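Local coordinates for protein ACDH-11, isoform b (Caenorhabditis elegans, PDB 4Y9J) that belongs to the acyl-CoA dehydrogenase family of flavoproteins and holds flavin-adenine dinucleotide in a tetrameric assembly, at residues 498-509 / 567-575. Sequence-based numbering, arbitrary orientation.
Sequences ALKQLQKLLVKA and LIDLRWEWF
In the C-terminal helical domain of this acyl-CoA dehydrogenase family member, one side of helix 486-512 is lined by the loop 567-575, extended over 568-571 and then turning, with Ile-568, Leu-570, Trp-572 and Phe-575 meeting Ala-498, Leu-505 and Ala-509. No direct hydrogen bond joins the two; the contact is apolar apart from one water bridge and a cation-pi pair. At one end CG2 of Ile-568 rests on CB of Ala-498 (3.7 Å), while its other branch, with CG1 anti to the backbone N (chi1 179°), runs out straight and brings CD1 to CG of Gln-501 (3.6 Å), crossing that side chain at about a right angle. Leu-505 divides its two methyls: CD1 meets CG of Leu-570 (3.9 Å), and CD2 lies against CB of Trp-572. A water donates to both OE1 of Gln-501 and the carbonyl O of Leu-570, 2.6 Å from each, tying the helix to the loop backbone. Farther along, the bend at chi3 (63°) of Lys-508 lays its CE over one face of the Trp-572 indole, 3.7 Å from the centroid of the five-membered ring, and chi4 then sets NZ above the same ring at 4.3 Å. CB of Ala-509 touches CE2 of Phe-575 (3.8 Å). Helix 524-545 adds Ile-534 against Ala-498, Thr-530 against Ile-568 and His-526 against Leu-570, while helix 466-478 packs on Leu-499 and Leu-506.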
loop_
_atom_site.group_PDB
_atom_site.type_symbol
_atom_site.label_atom_id
_atom_site.label_comp_id
_atom_site.label_asym_id
_atom_site.label_seq_id
_atom_site.Cartn_x
_atom_site.Cartn_y
_atom_site.Cartn_z
ATOM N N ALA B 498 39.611 38.856 7.766
ATOM C CA ALA B 498 39.009 37.691 8.401
ATOM C C ALA B 498 40.076 36.649 8.689
ATOM O O ALA B 498 40.085 36.037 9.751
ATOM C CB ALA B 498 37.904 37.119 7.538
ATOM N N LEU B 499 41.027 36.500 7.770
ATOM C CA LEU B 499 42.086 35.546 7.986
ATOM C C LEU B 499 42.926 36.018 9.166
ATOM O O LEU B 499 43.274 35.235 10.028
ATOM C CB LEU B 499 42.959 35.421 6.746
ATOM C CG LEU B 499 44.167 34.500 6.960
ATOM C CD1 LEU B 499 43.818 33.069 7.321
ATOM C CD2 LEU B 499 44.985 34.511 5.699
ATOM N N LYS B 500 43.212 37.303 9.233
ATOM C CA LYS B 500 44.125 37.818 10.297
ATOM C C LYS B 500 43.479 37.651 11.675
ATOM O O LYS B 500 44.086 37.166 12.634
ATOM C CB LYS B 500 44.477 39.245 10.065
ATOM C CG LYS B 500 45.569 39.578 10.995
ATOM C CD LYS B 500 45.787 41.059 11.015
ATOM C CE LYS B 500 46.950 41.334 11.933
ATOM N NZ LYS B 500 48.094 41.905 11.174
ATOM N N GLN B 501 42.187 37.938 11.709
ATOM C CA GLN B 501 41.412 37.744 12.937
ATOM C C GLN B 501 41.296 36.284 13.401
ATOM O O GLN B 501 41.477 36.028 14.567
ATOM C CB GLN B 501 40.032 38.387 12.795
ATOM C CG GLN B 501 39.131 38.227 14.030
ATOM C CD GLN B 501 39.620 38.927 15.294
ATOM O OE1 GLN B 501 38.829 39.168 16.192
ATOM N NE2 GLN B 501 40.898 39.215 15.382
ATOM N N LEU B 502 41.065 35.339 12.486
ATOM C CA LEU B 502 41.084 33.922 12.826
ATOM C C LEU B 502 42.430 33.452 13.406
ATOM O O LEU B 502 42.503 32.723 14.394
ATOM C CB LEU B 502 40.783 33.105 11.567
ATOM C CG LEU B 502 40.945 31.598 11.644
ATOM C CD1 LEU B 502 39.900 30.992 12.594
ATOM C CD2 LEU B 502 40.740 30.994 10.265
ATOM N N GLN B 503 43.508 33.823 12.734
ATOM C CA GLN B 503 44.856 33.443 13.171
ATOM C C GLN B 503 45.084 33.949 14.587
ATOM O O GLN B 503 45.514 33.215 15.484
ATOM C CB GLN B 503 45.883 34.097 12.244
ATOM C CG GLN B 503 45.807 33.602 10.810
ATOM C CD GLN B 503 46.729 34.373 9.876
ATOM O OE1 GLN B 503 46.981 35.572 10.046
ATOM N NE2 GLN B 503 47.230 33.676 8.868
ATOM N N LYS B 504 44.728 35.207 14.777
ATOM C CA LYS B 504 44.855 35.856 16.069
ATOM C C LYS B 504 44.102 35.093 17.168
ATOM O O LYS B 504 44.664 34.805 18.236
ATOM C CB LYS B 504 44.353 37.288 15.939
ATOM C CG LYS B 504 44.974 38.241 16.900
ATOM C CD LYS B 504 44.071 38.460 18.085
ATOM C CE LYS B 504 44.753 39.435 19.037
ATOM N NZ LYS B 504 43.673 40.286 19.571
ATOM N N LEU B 505 42.858 34.701 16.870
ATOM C CA LEU B 505 42.030 33.958 17.818
ATOM C C LEU B 505 42.589 32.594 18.142
ATOM O O LEU B 505 42.663 32.203 19.305
ATOM C CB LEU B 505 40.597 33.802 17.267
ATOM C CG LEU B 505 39.842 35.134 17.296
ATOM C CD1 LEU B 505 38.525 35.089 16.542
ATOM C CD2 LEU B 505 39.599 35.576 18.729
ATOM N N LEU B 506 43.015 31.880 17.112
ATOM C CA LEU B 506 43.559 30.553 17.313
ATOM C C LEU B 506 44.888 30.575 18.046
ATOM O O LEU B 506 45.178 29.645 18.811
ATOM C CB LEU B 506 43.675 29.809 15.972
ATOM C CG LEU B 506 42.314 29.605 15.294
ATOM C CD1 LEU B 506 42.469 28.953 13.935
ATOM C CD2 LEU B 506 41.469 28.744 16.199
ATOM N N VAL B 507 45.676 31.626 17.830
ATOM C CA VAL B 507 46.905 31.834 18.610
ATOM C C VAL B 507 46.562 32.085 20.085
ATOM O O VAL B 507 47.195 31.542 20.974
ATOM C CB VAL B 507 47.805 32.971 18.011
ATOM C CG1 VAL B 507 48.940 33.347 18.955
ATOM C CG2 VAL B 507 48.390 32.513 16.668
ATOM N N LYS B 508 45.540 32.876 20.364
ATOM C CA LYS B 508 45.166 33.090 21.766
ATOM C C LYS B 508 44.714 31.785 22.448
ATOM O O LYS B 508 44.873 31.638 23.659
ATOM C CB LYS B 508 44.011 34.086 21.896
ATOM C CG LYS B 508 44.328 35.541 21.584
ATOM C CD LYS B 508 43.234 36.468 22.103
ATOM C CE LYS B 508 43.120 36.406 23.626
ATOM N NZ LYS B 508 43.219 37.743 24.226
ATOM N N ALA B 509 44.072 30.884 21.688
ATOM C CA ALA B 509 43.498 29.669 22.259
ATOM C C ALA B 509 44.553 28.623 22.620
ATOM O O ALA B 509 44.461 27.930 23.629
ATOM C CB ALA B 509 42.464 29.083 21.315
ATOM N N LEU B 567 32.541 36.994 7.027
ATOM C CA LEU B 567 33.370 35.880 6.584
ATOM C C LEU B 567 33.813 35.174 7.818
ATOM O O LEU B 567 33.873 33.945 7.874
ATOM C CB LEU B 567 34.556 36.355 5.756
ATOM C CG LEU B 567 34.290 36.947 4.376
ATOM C CD1 LEU B 567 35.610 37.481 3.768
ATOM C CD2 LEU B 567 33.681 35.889 3.465
ATOM N N ILE B 568 33.987 35.944 8.876
ATOM C CA ILE B 568 34.289 35.367 10.168
ATOM C C ILE B 568 33.170 35.751 11.150
ATOM O O ILE B 568 32.744 36.858 11.154
ATOM C CB ILE B 568 35.679 35.767 10.664
ATOM C CG1 ILE B 568 35.952 35.159 12.035
ATOM C CG2 ILE B 568 35.889 37.292 10.669
ATOM C CD1 ILE B 568 37.355 35.412 12.564
ATOM N N ASP B 569 32.704 34.787 11.937
ATOM C CA ASP B 569 31.726 35.017 12.991
ATOM C C ASP B 569 32.193 34.182 14.190
ATOM O O ASP B 569 31.825 33.017 14.348
ATOM C CB ASP B 569 30.333 34.617 12.530
ATOM C CG ASP B 569 29.235 35.080 13.478
ATOM O OD1 ASP B 569 29.440 35.838 14.433
ATOM O OD2 ASP B 569 28.143 34.621 13.256
ATOM N N LEU B 570 33.038 34.800 15.005
ATOM C CA LEU B 570 33.771 34.110 16.048
ATOM C C LEU B 570 34.383 35.153 16.971
ATOM O O LEU B 570 35.087 36.073 16.516
ATOM C CB LEU B 570 34.829 33.235 15.398
ATOM C CG LEU B 570 35.749 32.409 16.283
ATOM C CD1 LEU B 570 35.000 31.367 17.090
ATOM C CD2 LEU B 570 36.844 31.763 15.417
ATOM N N ARG B 571 34.108 35.036 18.261
ATOM C CA ARG B 571 34.609 35.976 19.214
ATOM C C ARG B 571 35.321 35.251 20.289
ATOM O O ARG B 571 34.994 34.136 20.605
ATOM C CB ARG B 571 33.489 36.778 19.860
ATOM C CG ARG B 571 32.456 37.276 18.878
ATOM C CD ARG B 571 31.596 38.399 19.443
ATOM N NE ARG B 571 30.588 38.697 18.447
ATOM C CZ ARG B 571 29.496 39.439 18.630
ATOM N NH1 ARG B 571 29.234 39.975 19.790
ATOM N NH2 ARG B 571 28.638 39.586 17.623
ATOM N N TRP B 572 36.265 35.949 20.886
ATOM C CA TRP B 572 37.106 35.369 21.890
ATOM C C TRP B 572 36.288 34.864 23.062
ATOM O O TRP B 572 36.506 33.766 23.525
ATOM C CB TRP B 572 38.196 36.362 22.319
ATOM C CG TRP B 572 38.977 35.848 23.424
ATOM C CD1 TRP B 572 39.147 36.432 24.620
ATOM C CD2 TRP B 572 39.717 34.618 23.467
ATOM N NE1 TRP B 572 39.931 35.658 25.421
ATOM C CE2 TRP B 572 40.287 34.527 24.743
ATOM C CE3 TRP B 572 39.956 33.596 22.556
ATOM C CZ2 TRP B 572 41.087 33.447 25.142
ATOM C CZ3 TRP B 572 40.748 32.506 22.959
ATOM C CH2 TRP B 572 41.288 32.445 24.248
ATOM N N GLU B 573 35.305 35.643 23.534
ATOM C CA GLU B 573 34.493 35.187 24.662
ATOM C C GLU B 573 33.714 33.909 24.434
ATOM O O GLU B 573 33.365 33.207 25.394
ATOM C CB GLU B 573 33.563 36.298 25.183
ATOM C CG GLU B 573 32.551 36.769 24.173
ATOM C CD GLU B 573 33.059 37.896 23.307
ATOM O OE1 GLU B 573 34.304 38.086 23.208
ATOM O OE2 GLU B 573 32.186 38.566 22.701
ATOM N N TRP B 574 33.491 33.523 23.169
ATOM C CA TRP B 574 32.845 32.246 22.932
ATOM C C TRP B 574 33.694 31.028 23.298
ATOM O O TRP B 574 33.189 29.891 23.437
ATOM C CB TRP B 574 32.289 32.158 21.498
ATOM C CG TRP B 574 31.355 33.306 21.147
ATOM C CD1 TRP B 574 30.785 34.163 22.017
ATOM C CD2 TRP B 574 30.875 33.685 19.839
ATOM N NE1 TRP B 574 29.988 35.072 21.355
ATOM C CE2 TRP B 574 29.988 34.779 20.024
ATOM C CE3 TRP B 574 31.041 33.160 18.529
ATOM C CZ2 TRP B 574 29.353 35.421 18.966
ATOM C CZ3 TRP B 574 30.386 33.798 17.467
ATOM C CH2 TRP B 574 29.554 34.927 17.701
ATOM N N PHE B 575 34.997 31.233 23.400
ATOM C CA PHE B 575 35.915 30.169 23.780
ATOM C C PHE B 575 35.896 29.869 25.296
ATOM O O PHE B 575 36.429 28.845 25.747
ATOM C CB PHE B 575 37.365 30.580 23.405
ATOM C CG PHE B 575 37.685 30.521 21.911
ATOM C CD1 PHE B 575 37.226 31.497 21.037
ATOM C CD2 PHE B 575 38.534 29.541 21.400
ATOM C CE1 PHE B 575 37.558 31.462 19.688
ATOM C CE2 PHE B 575 38.858 29.503 20.047
ATOM C CZ PHE B 575 38.394 30.474 19.198
HETATM O O HOH W 1 36.536 38.177 16.769
#